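Local coordinates for myosin-2 (Saccharomyces cerevisiae, PDB 6IXO), which carries organelles and other cargo along actin cables for their segregation, gripping receptor proteins through its C-terminal globular tail, the part described here, at residues T84-V89 and E152-N157; S113-A118 and S142-L147; N250-K255 and Q319-Q324; Y262-L267 and Q284-T289. All blocks are in the same frame, centred on the assembly; numbering follows the deposited sequence.

Contact 1: residues T84-V89 and E152-N157; sequences TIQKVV and EALSYN
Residues 84-89 and 152-157 are two helical segments running almost parallel, their N-to-C directions 4° apart and their axes 10.3 Å apart at closest approach, with the CA atoms of Gln86 and Leu154 in register at 6.9 Å. Leu154 reaches across toward helix 71-90 and divides its two methyls between neighbouring residues. Leu154 CD1 lies on the side-chain root of Gln86, 3.8 Å from Gln86 CB, while Leu154 CD2 meets Ile85 CG2 at 4.1 Å, the Ile85 and Leu154 side chains crossing at about a right angle. Ile85 and Leu154 are buried, and Ile85 also packs on Trp104 and Val108. The segments come from helices 71-90 and 134-180, and helix 97-124, which lies between them in the chain, supplies those two residues; the three helices pack together in the all-helical globular tail. Toward the more exposed side, the packing gives way to a polar link. With CG anti to its backbone N (chi1 179°) and the chain extended beyond, Gln86 carries its amide across to Asn157, whose ND2 donates to Gln86 OE1 at 3.0 Å. The N-H points fairly straight at the oxygen, but the donor lies tilted 27° from the carbonyl plane; the two amide planes are about perpendicular. Shortening Gln86 to an alanine keeps the CB contact with Leu154 but would probably leave Asn157 ND2 without this acceptor and its amide freer to turn. The Gln86 side chain also rests on Ile161, one turn further along the partner helix.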
loop_
_atom_site.group_PDB
_atom_site.type_symbol
_atom_site.label_atom_id
_atom_site.label_comp_id
_atom_site.label_asym_id
_atom_site.label_seq_id
_atom_site.Cartn_x
_atom_site.Cartn_y
_atom_site.Cartn_z
ATOM N N THR A 84 -6.130 19.115 -0.582
ATOM C CA THR A 84 -4.770 19.222 -0.070
ATOM C C THR A 84 -4.220 17.850 0.282
ATOM O O THR A 84 -3.065 17.520 -0.040
ATOM C CB THR A 84 -4.697 20.179 1.160
ATOM O OG1 THR A 84 -5.090 21.496 0.744
ATOM C CG2 THR A 84 -3.270 20.227 1.726
ATOM N N ILE A 85 -5.026 17.027 0.927
ATOM C CA ILE A 85 -4.500 15.715 1.317
ATOM C C ILE A 85 -4.154 14.924 0.060
ATOM O O ILE A 85 -3.082 14.333 -0.030
ATOM C CB ILE A 85 -5.511 14.908 2.164
ATOM C CG1 ILE A 85 -5.619 15.548 3.581
ATOM C CG2 ILE A 85 -5.076 13.443 2.231
ATOM C CD1 ILE A 85 -6.711 14.904 4.498
ATOM N N GLN A 86 -5.054 14.930 -0.909
ATOM C CA GLN A 86 -4.784 14.133 -2.114
ATOM C C GLN A 86 -3.515 14.661 -2.780
ATOM O O GLN A 86 -2.649 13.890 -3.207
ATOM C CB GLN A 86 -5.959 14.195 -3.090
ATOM C CG GLN A 86 -5.670 13.372 -4.382
ATOM C CD GLN A 86 -6.918 12.936 -5.138
ATOM O OE1 GLN A 86 -7.945 12.554 -4.549
ATOM N NE2 GLN A 86 -6.826 12.958 -6.445
ATOM N N LYS A 87 -3.412 15.985 -2.863
ATOM C CA LYS A 87 -2.225 16.613 -3.434
ATOM C C LYS A 87 -0.967 16.223 -2.670
ATOM O O LYS A 87 0.075 15.930 -3.268
ATOM C CB LYS A 87 -2.367 18.135 -3.460
ATOM C CG LYS A 87 -1.128 18.834 -4.028
ATOM C CD LYS A 87 -1.360 20.323 -4.294
ATOM C CE LYS A 87 -0.191 20.945 -5.054
ATOM N NZ LYS A 87 -0.351 22.409 -5.269
ATOM N N VAL A 88 -1.046 16.211 -1.347
ATOM C CA VAL A 88 0.114 15.813 -0.562
ATOM C C VAL A 88 0.529 14.380 -0.888
ATOM O O VAL A 88 1.713 14.080 -1.027
ATOM C CB VAL A 88 -0.156 15.953 0.970
ATOM C CG1 VAL A 88 0.940 15.275 1.762
ATOM C CG2 VAL A 88 -0.202 17.471 1.337
ATOM N N VAL A 89 -0.440 13.484 -1.050
ATOM C CA VAL A 89 -0.038 12.097 -1.285
ATOM C C VAL A 89 0.550 11.967 -2.721
ATOM O O VAL A 89 1.468 11.200 -2.958
ATOM C CB VAL A 89 -1.213 11.173 -1.094
ATOM C CG1 VAL A 89 -0.863 9.750 -1.560
ATOM C CG2 VAL A 89 -1.663 11.170 0.455
ATOM N N GLU A 152 -14.684 8.507 1.273
ATOM C CA GLU A 152 -14.530 7.196 0.683
ATOM C C GLU A 152 -13.706 7.279 -0.605
ATOM O O GLU A 152 -12.744 6.507 -0.809
ATOM C CB GLU A 152 -15.912 6.609 0.418
ATOM C CG GLU A 152 -15.910 5.261 -0.291
ATOM C CD GLU A 152 -17.337 4.762 -0.555
ATOM O OE1 GLU A 152 -17.853 3.968 0.256
ATOM O OE2 GLU A 152 -17.943 5.171 -1.569
ATOM N N ALA A 153 -14.048 8.246 -1.456
ATOM C CA ALA A 153 -13.289 8.477 -2.688
ATOM C C ALA A 153 -11.846 8.876 -2.375
ATOM O O ALA A 153 -10.893 8.360 -3.013
ATOM C CB ALA A 153 -13.982 9.559 -3.575
ATOM N N LEU A 154 -11.656 9.762 -1.396
ATOM C CA LEU A 154 -10.289 10.166 -1.020
ATOM C C LEU A 154 -9.431 8.946 -0.600
ATOM O O LEU A 154 -8.283 8.784 -1.038
ATOM C CB LEU A 154 -10.298 11.181 0.122
ATOM C CG LEU A 154 -8.923 11.682 0.617
ATOM C CD1 LEU A 154 -8.137 12.376 -0.525
ATOM C CD2 LEU A 154 -9.106 12.689 1.785
ATOM N N SER A 155 -9.991 8.118 0.266
ATOM C CA SER A 155 -9.295 6.917 0.746
ATOM C C SER A 155 -8.876 6.042 -0.459
ATOM O O SER A 155 -7.717 5.607 -0.555
ATOM C CB SER A 155 -10.208 6.137 1.694
ATOM O OG SER A 155 -9.548 5.004 2.268
ATOM N N TYR A 156 -9.818 5.800 -1.361
ATOM C CA TYR A 156 -9.571 5.017 -2.585
ATOM C C TYR A 156 -8.447 5.614 -3.412
ATOM O O TYR A 156 -7.505 4.903 -3.857
ATOM C CB TYR A 156 -10.848 4.956 -3.413
ATOM C CG TYR A 156 -10.735 4.112 -4.678
ATOM C CD1 TYR A 156 -11.002 2.744 -4.636
ATOM C CD2 TYR A 156 -10.385 4.685 -5.898
ATOM C CE1 TYR A 156 -10.915 1.954 -5.781
ATOM C CE2 TYR A 156 -10.287 3.885 -7.081
ATOM C CZ TYR A 156 -10.555 2.532 -6.993
ATOM O OH TYR A 156 -10.492 1.730 -8.106
ATOM N N ASN A 157 -8.554 6.920 -3.636
ATOM C CA ASN A 157 -7.590 7.667 -4.430
ATOM C C ASN A 157 -6.220 7.601 -3.827
ATOM O O ASN A 157 -5.261 7.254 -4.527
ATOM C CB ASN A 157 -8.032 9.152 -4.595
ATOM C CG ASN A 157 -9.208 9.272 -5.496
ATOM O OD1 ASN A 157 -9.611 8.266 -6.107
ATOM N ND2 ASN A 157 -9.787 10.478 -5.606
#

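Contact 2: residues S113-A118 and S142-L147; sequences SFVVFA and SLVTEL
Next to Val115, which bridges to Val144 and Leu147, the Phe114 ring turns one face to Ala118 CB, 4.0 Å above the ring plane and offset toward the rim; the Phe117 ring has Phe114 O at its edge, in plane. Both rings stay with their own helix, 97-124, and with other parts of the fold: Phe114 packs against Ile59 and Trp66 of helix 53-67, Phe117 against Phe389. The crossing to helix 134-180 is made by the two methyls of Val115. Val115 CG1, anti to the backbone N (chi1 174°), comes up against Val144 CG1 at 4.1 Å and lies 3.8 Å from Val144 O; the two valines slide past each other in opposite directions. Val115 CG2 instead meets Leu147 CD2 at 3.7 Å, the leucine standing at about a right angle to the valine. Replacing Val115 by a glycine would probably open a gap facing both Val144 and Leu147, as it removes every side-chain atom that reaches them. Leu147 continues the apolar layer to Leu62 and Leu78, so helices 53-67 and 71-90 join the same core of the helical bundle. With no hydrogen bond between the segments, the two helices are held together here by the fit of branched aliphatic side chains and by their burial from water.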
loop_
_atom_site.group_PDB
_atom_site.type_symbol
_atom_site.label_atom_id
_atom_site.label_comp_id
_atom_site.label_asym_id
_atom_site.label_seq_id
_atom_site.Cartn_x
_atom_site.Cartn_y
_atom_site.Cartn_z
ATOM N N SER A 113 -13.978 7.446 9.225
ATOM C CA SER A 113 -14.644 6.787 10.327
ATOM C C SER A 113 -15.439 7.801 11.155
ATOM O O SER A 113 -16.523 7.508 11.657
ATOM C CB SER A 113 -13.620 6.042 11.204
ATOM O OG SER A 113 -12.890 5.083 10.393
ATOM N N PHE A 114 -14.888 8.994 11.300
ATOM C CA PHE A 114 -15.633 10.023 12.009
ATOM C C PHE A 114 -16.928 10.385 11.275
ATOM O O PHE A 114 -17.962 10.571 11.890
ATOM C CB PHE A 114 -14.811 11.296 12.198
ATOM C CG PHE A 114 -15.656 12.419 12.746
ATOM C CD1 PHE A 114 -16.109 12.355 14.038
ATOM C CD2 PHE A 114 -16.079 13.459 11.932
ATOM C CE1 PHE A 114 -16.960 13.351 14.562
ATOM C CE2 PHE A 114 -16.931 14.466 12.453
ATOM C CZ PHE A 114 -17.358 14.393 13.756
ATOM N N VAL A 115 -16.841 10.550 9.956
ATOM C CA VAL A 115 -17.997 11.011 9.198
ATOM C C VAL A 115 -19.081 9.945 9.247
ATOM O O VAL A 115 -20.258 10.255 9.410
ATOM C CB VAL A 115 -17.601 11.365 7.745
ATOM C CG1 VAL A 115 -18.819 11.710 6.906
ATOM C CG2 VAL A 115 -16.633 12.551 7.778
ATOM N N VAL A 116 -18.677 8.681 9.158
ATOM C CA VAL A 116 -19.631 7.579 9.288
ATOM C C VAL A 116 -20.295 7.640 10.639
ATOM O O VAL A 116 -21.511 7.483 10.761
ATOM C CB VAL A 116 -18.925 6.199 9.104
ATOM C CG1 VAL A 116 -19.846 5.052 9.567
ATOM C CG2 VAL A 116 -18.526 6.044 7.668
ATOM N N PHE A 117 -19.489 7.902 11.664
ATOM C CA PHE A 117 -20.025 7.992 13.006
ATOM C C PHE A 117 -20.996 9.169 13.098
ATOM O O PHE A 117 -22.059 9.070 13.741
ATOM C CB PHE A 117 -18.896 8.154 14.030
ATOM C CG PHE A 117 -19.354 8.713 15.346
ATOM C CD1 PHE A 117 -19.936 7.894 16.295
ATOM C CD2 PHE A 117 -19.225 10.065 15.624
ATOM C CE1 PHE A 117 -20.361 8.394 17.498
ATOM C CE2 PHE A 117 -19.659 10.581 16.838
ATOM C CZ PHE A 117 -20.230 9.742 17.776
ATOM N N ALA A 118 -20.638 10.288 12.465
ATOM C CA ALA A 118 -21.459 11.514 12.626
ATOM C C ALA A 118 -22.779 11.344 11.889
ATOM O O ALA A 118 -23.819 11.783 12.330
ATOM C CB ALA A 118 -20.721 12.711 12.103
ATOM N N SER A 142 -27.846 15.715 3.877
ATOM C CA SER A 142 -27.399 15.585 2.495
ATOM C C SER A 142 -25.919 15.960 2.360
ATOM O O SER A 142 -25.153 15.301 1.659
ATOM C CB SER A 142 -28.286 16.453 1.592
ATOM O OG SER A 142 -27.926 16.267 0.233
ATOM N N LEU A 143 -25.521 17.012 3.070
ATOM C CA LEU A 143 -24.122 17.428 3.125
ATOM C C LEU A 143 -23.207 16.370 3.740
ATOM O O LEU A 143 -22.126 16.085 3.221
ATOM C CB LEU A 143 -24.009 18.733 3.930
ATOM C CG LEU A 143 -22.634 19.156 4.471
ATOM C CD1 LEU A 143 -21.763 19.741 3.386
ATOM C CD2 LEU A 143 -22.780 20.150 5.615
ATOM N N VAL A 144 -23.623 15.805 4.864
ATOM C CA VAL A 144 -22.769 14.845 5.549
ATOM C C VAL A 144 -22.707 13.561 4.727
ATOM O O VAL A 144 -21.676 12.887 4.675
ATOM C CB VAL A 144 -23.281 14.548 6.982
ATOM C CG1 VAL A 144 -22.393 13.498 7.680
ATOM C CG2 VAL A 144 -23.314 15.831 7.781
ATOM N N THR A 145 -23.819 13.216 4.087
ATOM C CA THR A 145 -23.822 12.030 3.245
ATOM C C THR A 145 -22.833 12.182 2.087
ATOM O O THR A 145 -22.105 11.253 1.784
ATOM C CB THR A 145 -25.210 11.754 2.705
ATOM O OG1 THR A 145 -26.105 11.600 3.809
ATOM C CG2 THR A 145 -25.204 10.474 1.855
ATOM N N GLU A 146 -22.802 13.354 1.456
ATOM C CA GLU A 146 -21.846 13.626 0.374
ATOM C C GLU A 146 -20.437 13.624 0.897
ATOM O O GLU A 146 -19.496 13.191 0.201
ATOM C CB GLU A 146 -22.122 14.972 -0.295
ATOM C CG GLU A 146 -23.409 15.026 -1.075
ATOM C CD GLU A 146 -23.630 16.383 -1.716
ATOM O OE1 GLU A 146 -22.683 17.208 -1.691
ATOM O OE2 GLU A 146 -24.745 16.619 -2.241
ATOM N N LEU A 147 -20.278 14.090 2.129
ATOM C CA LEU A 147 -18.934 14.135 2.707
ATOM C C LEU A 147 -18.417 12.704 2.952
ATOM O O LEU A 147 -17.221 12.379 2.692
ATOM C CB LEU A 147 -18.939 14.968 3.991
ATOM C CG LEU A 147 -17.563 14.938 4.668
ATOM C CD1 LEU A 147 -16.508 15.530 3.738
ATOM C CD2 LEU A 147 -17.591 15.677 6.021
#

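Contact 3: residues N250-K255 and Q319-Q324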
loop_
_atom_site.group_PDB
_atom_site.type_symbol
_atom_site.label_atom_id
_atom_site.label_comp_id
_atom_site.label_asym_id
_atom_site.label_seq_id
_atom_site.Cartn_x
_atom_site.Cartn_y
_atom_site.Cartn_z
ATOM N N ASN A 250 21.156 -15.660 -22.745
ATOM C CA ASN A 250 22.501 -16.196 -22.453
ATOM C C ASN A 250 22.786 -16.038 -20.953
ATOM O O ASN A 250 23.760 -15.392 -20.559
ATOM C CB ASN A 250 23.551 -15.479 -23.314
ATOM C CG ASN A 250 24.941 -16.007 -23.085
ATOM O OD1 ASN A 250 25.108 -17.153 -22.676
ATOM N ND2 ASN A 250 25.949 -15.174 -23.331
ATOM N N PHE A 251 21.927 -16.627 -20.114
ATOM C CA PHE A 251 21.903 -16.236 -18.712
ATOM C C PHE A 251 21.390 -17.328 -17.792
ATOM O O PHE A 251 21.898 -17.517 -16.687
ATOM C CB PHE A 251 21.022 -14.986 -18.596
ATOM C CG PHE A 251 20.925 -14.396 -17.211
ATOM C CD1 PHE A 251 21.890 -13.507 -16.748
ATOM C CD2 PHE A 251 19.820 -14.679 -16.397
ATOM C CE1 PHE A 251 21.763 -12.917 -15.480
ATOM C CE2 PHE A 251 19.678 -14.073 -15.148
ATOM C CZ PHE A 251 20.654 -13.184 -14.699
ATOM N N LEU A 252 20.352 -18.022 -18.234
ATOM C CA LEU A 252 19.699 -19.026 -17.394
ATOM C C LEU A 252 20.591 -20.272 -17.351
ATOM O O LEU A 252 21.037 -20.742 -18.379
ATOM C CB LEU A 252 18.316 -19.373 -17.944
ATOM C CG LEU A 252 17.385 -18.156 -18.198
ATOM C CD1 LEU A 252 16.260 -18.618 -19.070
ATOM C CD2 LEU A 252 16.864 -17.685 -16.812
ATOM N N SER A 253 20.884 -20.743 -16.147
ATOM C CA SER A 253 21.870 -21.796 -15.925
ATOM C C SER A 253 21.600 -22.378 -14.542
ATOM O O SER A 253 20.829 -21.800 -13.739
ATOM C CB SER A 253 23.291 -21.259 -15.971
ATOM O OG SER A 253 23.539 -20.403 -14.846
ATOM N N TRP A 254 22.240 -23.493 -14.260
ATOM C CA TRP A 254 22.134 -24.062 -12.934
ATOM C C TRP A 254 22.589 -23.083 -11.841
ATOM O O TRP A 254 21.886 -22.881 -10.814
ATOM C CB TRP A 254 22.950 -25.365 -12.861
ATOM C CG TRP A 254 22.862 -25.990 -11.499
ATOM C CD1 TRP A 254 21.947 -26.934 -11.081
ATOM C CD2 TRP A 254 23.710 -25.716 -10.370
ATOM N NE1 TRP A 254 22.173 -27.245 -9.750
ATOM C CE2 TRP A 254 23.235 -26.507 -9.286
ATOM C CE3 TRP A 254 24.806 -24.873 -10.159
ATOM C CZ2 TRP A 254 23.849 -26.498 -8.012
ATOM C CZ3 TRP A 254 25.406 -24.858 -8.885
ATOM C CH2 TRP A 254 24.920 -25.660 -7.831
ATOM N N LYS A 255 23.750 -22.465 -12.036
ATOM C CA LYS A 255 24.228 -21.494 -11.041
ATOM C C LYS A 255 23.271 -20.340 -10.826
ATOM O O LYS A 255 23.033 -19.947 -9.699
ATOM C CB LYS A 255 25.581 -20.935 -11.429
ATOM C CG LYS A 255 26.715 -21.961 -11.270
ATOM C CD LYS A 255 28.045 -21.398 -11.799
ATOM C CE LYS A 255 29.177 -22.307 -11.563
ATOM N NZ LYS A 255 30.481 -21.617 -11.835
ATOM N N GLN A 319 9.011 -24.129 -22.425
ATOM C CA GLN A 319 9.854 -24.303 -23.606
ATOM C C GLN A 319 10.884 -23.187 -23.747
ATOM O O GLN A 319 12.026 -23.461 -24.080
ATOM C CB GLN A 319 9.007 -24.376 -24.875
ATOM C CG GLN A 319 9.850 -24.536 -26.129
ATOM C CD GLN A 319 8.990 -24.566 -27.360
ATOM O OE1 GLN A 319 7.940 -23.942 -27.390
ATOM N NE2 GLN A 319 9.412 -25.309 -28.376
ATOM N N LYS A 320 10.470 -21.929 -23.537
ATOM C CA LYS A 320 11.410 -20.805 -23.590
ATOM C C LYS A 320 12.527 -20.972 -22.582
ATOM O O LYS A 320 13.690 -20.717 -22.870
ATOM C CB LYS A 320 10.710 -19.464 -23.300
ATOM C CG LYS A 320 9.815 -18.955 -24.392
ATOM C CD LYS A 320 10.596 -18.544 -25.622
ATOM C CE LYS A 320 9.645 -18.192 -26.765
ATOM N NZ LYS A 320 10.369 -17.639 -27.923
ATOM N N LEU A 321 12.151 -21.343 -21.366
ATOM C CA LEU A 321 13.129 -21.452 -20.294
ATOM C C LEU A 321 14.098 -22.591 -20.581
ATOM O O LEU A 321 15.313 -22.423 -20.445
ATOM C CB LEU A 321 12.443 -21.685 -18.963
ATOM C CG LEU A 321 11.622 -20.468 -18.492
ATOM C CD1 LEU A 321 10.770 -20.875 -17.306
ATOM C CD2 LEU A 321 12.546 -19.315 -18.114
ATOM N N ILE A 322 13.540 -23.743 -20.952
ATOM C CA ILE A 322 14.385 -24.902 -21.268
ATOM C C ILE A 322 15.246 -24.645 -22.507
ATOM O O ILE A 322 16.435 -25.028 -22.521
ATOM C CB ILE A 322 13.543 -26.177 -21.498
ATOM C CG1 ILE A 322 12.906 -26.607 -20.182
ATOM C CG2 ILE A 322 14.443 -27.360 -22.084
ATOM C CD1 ILE A 322 11.828 -27.626 -20.328
ATOM N N SER A 323 14.676 -24.031 -23.559
ATOM C CA SER A 323 15.472 -23.900 -24.790
ATOM C C SER A 323 16.544 -22.832 -24.580
ATOM O O SER A 323 17.526 -22.822 -25.266
ATOM C CB SER A 323 14.610 -23.566 -26.017
ATOM O OG SER A 323 13.811 -22.430 -25.755
ATOM N N GLN A 324 16.347 -21.930 -23.615
ATOM C CA GLN A 324 17.363 -20.903 -23.337
ATOM C C GLN A 324 18.336 -21.259 -22.221
ATOM O O GLN A 324 19.225 -20.475 -21.891
ATOM C CB GLN A 324 16.650 -19.562 -22.976
ATOM C CG GLN A 324 15.956 -19.003 -24.243
ATOM C CD GLN A 324 14.963 -17.892 -23.895
ATOM O OE1 GLN A 324 15.056 -17.264 -22.827
ATOM N NE2 GLN A 324 14.022 -17.656 -24.793
#
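Leu252 sets out toward the C-terminal part of helix 315-323, and its side chain crosses those of Leu321 and Gln324 at an oblique angle. One methyl does most of the touching: CD1 of Leu252 lies 3.9 Å from Leu321 CD2 and 4.0 Å from Gln324 CB, lodged between the two side chains. Its CG stands anti to the carbonyl carbon, beside the backbone N (chi1 -53°), which directs the branch, and a chi2 of 164° then brings CD1 to the helix. Leu321 starts out across the line of approach and bends its CD2 end back toward Leu252. Both segments belong to the DIL region of the globular tail, where the turn leading into helix 254-273 is laid against the end of helix 315-323. That turn finishes at Ser253, the N-cap residue, whose OG bonds to the backbone N of Arg256. The opposing helix is fastened in its last turn by Ser323, whose OG donates to Gln319 O at 2.7 Å; Ser323 N reaches the same oxygen at 2.8 Å from the opposite face of its carbonyl plane, so two donors grip one acceptor. A backbone hydrogen bond between Leu252 and Gln326 ties the two chain portions together just beyond the leucine contact, and Leu245 and Leu293 pack on Leu252 from helices 223-247 and 284-294.

Contact 4: residues Y262-L267 and Q284-T289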
loop_
_atom_site.group_PDB
_atom_site.type_symbol
_atom_site.label_atom_id
_atom_site.label_comp_id
_atom_site.label_asym_id
_atom_site.label_seq_id
_atom_site.Cartn_x
_atom_site.Cartn_y
_atom_site.Cartn_z
ATOM N N TYR A 262 18.085 -18.662 -3.813
ATOM C CA TYR A 262 18.465 -18.017 -2.542
ATOM C C TYR A 262 17.795 -16.638 -2.439
ATOM O O TYR A 262 17.321 -16.250 -1.365
ATOM C CB TYR A 262 19.982 -17.860 -2.422
ATOM C CG TYR A 262 20.740 -19.158 -2.234
ATOM C CD1 TYR A 262 20.073 -20.342 -1.960
ATOM C CD2 TYR A 262 22.135 -19.192 -2.346
ATOM C CE1 TYR A 262 20.797 -21.548 -1.776
ATOM C CE2 TYR A 262 22.852 -20.368 -2.192
ATOM C CZ TYR A 262 22.190 -21.554 -1.901
ATOM O OH TYR A 262 22.925 -22.726 -1.703
ATOM N N ASN A 263 17.757 -15.897 -3.543
ATOM C CA ASN A 263 17.070 -14.585 -3.501
ATOM C C ASN A 263 15.591 -14.686 -3.145
ATOM O O ASN A 263 15.065 -13.998 -2.219
ATOM C CB ASN A 263 17.236 -13.897 -4.857
ATOM C CG ASN A 263 18.645 -13.412 -5.093
ATOM O OD1 ASN A 263 19.466 -13.395 -4.160
ATOM N ND2 ASN A 263 18.949 -12.983 -6.359
ATOM N N VAL A 264 14.887 -15.534 -3.871
ATOM C CA VAL A 264 13.455 -15.721 -3.682
ATOM C C VAL A 264 13.083 -16.348 -2.334
ATOM O O VAL A 264 12.087 -15.956 -1.681
ATOM C CB VAL A 264 12.881 -16.601 -4.830
ATOM C CG1 VAL A 264 11.392 -16.771 -4.705
ATOM C CG2 VAL A 264 13.181 -15.924 -6.150
ATOM N N THR A 265 13.859 -17.339 -1.900
ATOM C CA THR A 265 13.558 -17.983 -0.634
ATOM C C THR A 265 13.634 -16.948 0.480
ATOM O O THR A 265 12.835 -16.981 1.429
ATOM C CB THR A 265 14.548 -19.149 -0.349
ATOM O OG1 THR A 265 14.422 -20.086 -1.422
ATOM C CG2 THR A 265 14.231 -19.851 0.980
ATOM N N ARG A 266 14.576 -16.023 0.407
ATOM C CA ARG A 266 14.688 -15.050 1.501
ATOM C C ARG A 266 13.403 -14.219 1.593
ATOM O O ARG A 266 12.940 -13.893 2.674
ATOM C CB ARG A 266 15.899 -14.142 1.310
ATOM C CG ARG A 266 17.255 -14.860 1.556
ATOM C CD ARG A 266 18.425 -14.031 1.010
ATOM N NE ARG A 266 18.605 -12.751 1.708
ATOM C CZ ARG A 266 19.512 -11.842 1.356
ATOM N NH1 ARG A 266 20.328 -12.075 0.330
ATOM N NH2 ARG A 266 19.617 -10.709 2.031
ATOM N N LEU A 267 12.829 -13.893 0.454
ATOM C CA LEU A 267 11.609 -13.077 0.445
ATOM C C LEU A 267 10.453 -13.924 0.945
ATOM O O LEU A 267 9.633 -13.484 1.750
ATOM C CB LEU A 267 11.337 -12.526 -0.963
ATOM C CG LEU A 267 10.233 -11.468 -1.071
ATOM C CD1 LEU A 267 10.443 -10.286 -0.079
ATOM C CD2 LEU A 267 10.209 -10.958 -2.514
ATOM N N GLN A 284 5.049 -17.779 -6.960
ATOM C CA GLN A 284 5.178 -19.108 -7.538
ATOM C C GLN A 284 5.905 -19.116 -8.881
ATOM O O GLN A 284 6.536 -20.103 -9.223
ATOM C CB GLN A 284 3.802 -19.762 -7.701
ATOM C CG GLN A 284 3.353 -20.648 -6.527
ATOM C CD GLN A 284 4.460 -21.529 -5.935
ATOM O OE1 GLN A 284 4.872 -22.529 -6.531
ATOM N NE2 GLN A 284 4.932 -21.161 -4.750
ATOM N N HIS A 285 5.806 -18.057 -9.675
ATOM C CA HIS A 285 6.471 -18.144 -10.973
ATOM C C HIS A 285 7.950 -18.085 -10.810
ATOM O O HIS A 285 8.671 -18.753 -11.558
ATOM C CB HIS A 285 6.009 -17.029 -11.926
ATOM C CG HIS A 285 4.538 -17.065 -12.199
ATOM N ND1 HIS A 285 3.630 -16.265 -11.523
ATOM C CD2 HIS A 285 3.807 -17.839 -13.037
ATOM C CE1 HIS A 285 2.408 -16.524 -11.953
ATOM N NE2 HIS A 285 2.484 -17.472 -12.875
ATOM N N LEU A 286 8.414 -17.238 -9.899
ATOM C CA LEU A 286 9.862 -17.186 -9.581
ATOM C C LEU A 286 10.325 -18.476 -8.907
ATOM O O LEU A 286 11.387 -19.062 -9.241
ATOM C CB LEU A 286 10.171 -16.002 -8.656
ATOM C CG LEU A 286 9.987 -14.653 -9.332
ATOM C CD1 LEU A 286 10.221 -13.565 -8.299
ATOM C CD2 LEU A 286 11.045 -14.562 -10.486
ATOM N N ILE A 287 9.535 -18.948 -7.954
ATOM C CA ILE A 287 9.948 -20.186 -7.253
ATOM C C ILE A 287 10.053 -21.350 -8.282
ATOM O O ILE A 287 11.029 -22.137 -8.312
ATOM C CB ILE A 287 8.950 -20.527 -6.120
ATOM C CG1 ILE A 287 9.092 -19.498 -4.984
ATOM C CG2 ILE A 287 9.093 -22.029 -5.632
ATOM C CD1 ILE A 287 7.932 -19.557 -3.918
ATOM N N GLN A 288 9.042 -21.468 -9.127
ATOM C CA GLN A 288 9.023 -22.602 -10.060
ATOM C C GLN A 288 10.111 -22.438 -11.133
ATOM O O GLN A 288 10.641 -23.413 -11.639
ATOM C CB GLN A 288 7.638 -22.731 -10.687
ATOM C CG GLN A 288 6.606 -23.358 -9.724
ATOM C CD GLN A 288 5.179 -23.266 -10.254
ATOM O OE1 GLN A 288 4.958 -23.311 -11.465
ATOM N NE2 GLN A 288 4.199 -23.120 -9.339
ATOM N N THR A 289 10.427 -21.201 -11.496
ATOM C CA THR A 289 11.538 -20.993 -12.438
ATOM C C THR A 289 12.867 -21.447 -11.844
ATOM O O THR A 289 13.669 -22.162 -12.508
ATOM C CB THR A 289 11.610 -19.527 -12.854
ATOM O OG1 THR A 289 10.419 -19.242 -13.578
ATOM C CG2 THR A 289 12.845 -19.226 -13.766
#
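Val264 meets helix 284-294 with both of its methyls, and the closer packing is on Ile287: Val264 CG1 sits 3.6 Å from Ile287 CG1. CG1 of the valine is anti to its backbone N (chi1 -178°), which turns the other methyl, Val264 CG2, toward Leu286, where it lies 3.9 Å from Leu286 CB. The valine thus straddles two successive residues of the partner helix, with the CA atoms of Val264 and Ile287 nearest in register at 6.7 Å. The tight pair lies at the partly exposed side of the contact, where Ile287 is, whereas the wider approach to Leu286 is buried. Two side-chain bonds lie within residues 284-289: Gln288 NE2 donates to Gln284 OE1 at 2.9 Å, nearly straight (165°), in the carbonyl plane and on a lone pair, and Thr289 OG1 donates to His285 O at 2.7 Å. Asp238 of helix 223-247 accepts hydrogen bonds from Leu286 N and His285 ND1 through its two carboxylate oxygens. The same helix packs Cys241 and Leu245 on Leu286 and Leu234 on Leu267, while helix 202-218 adds Phe209 against Leu267, so that helix 223-247 backs both helices of the contact and helix 202-218 covers 254-273.

Overall arrangement
The four contacts fall into two pairs along an elongated helical domain, contact 1 nearest the middle. Contacts 1 and 2 share helix 134-180, with centres about 16 Å apart, and contact 2 is nested along the chain inside the loop closed by contact 1. Contacts 3 and 4 share helix 254-273, also with centres about 16 Å apart; they touch through Leu321 and Thr289, and contact 4 is nested inside the loop closed by contact 3. The second pair follows the first in the sequence, and contacts 2 and 3 are about 57 Å apart between centres, on opposite sides of the chain's centre. The contacts hold neighbouring helices together at well-separated points along the cargo-binding tail.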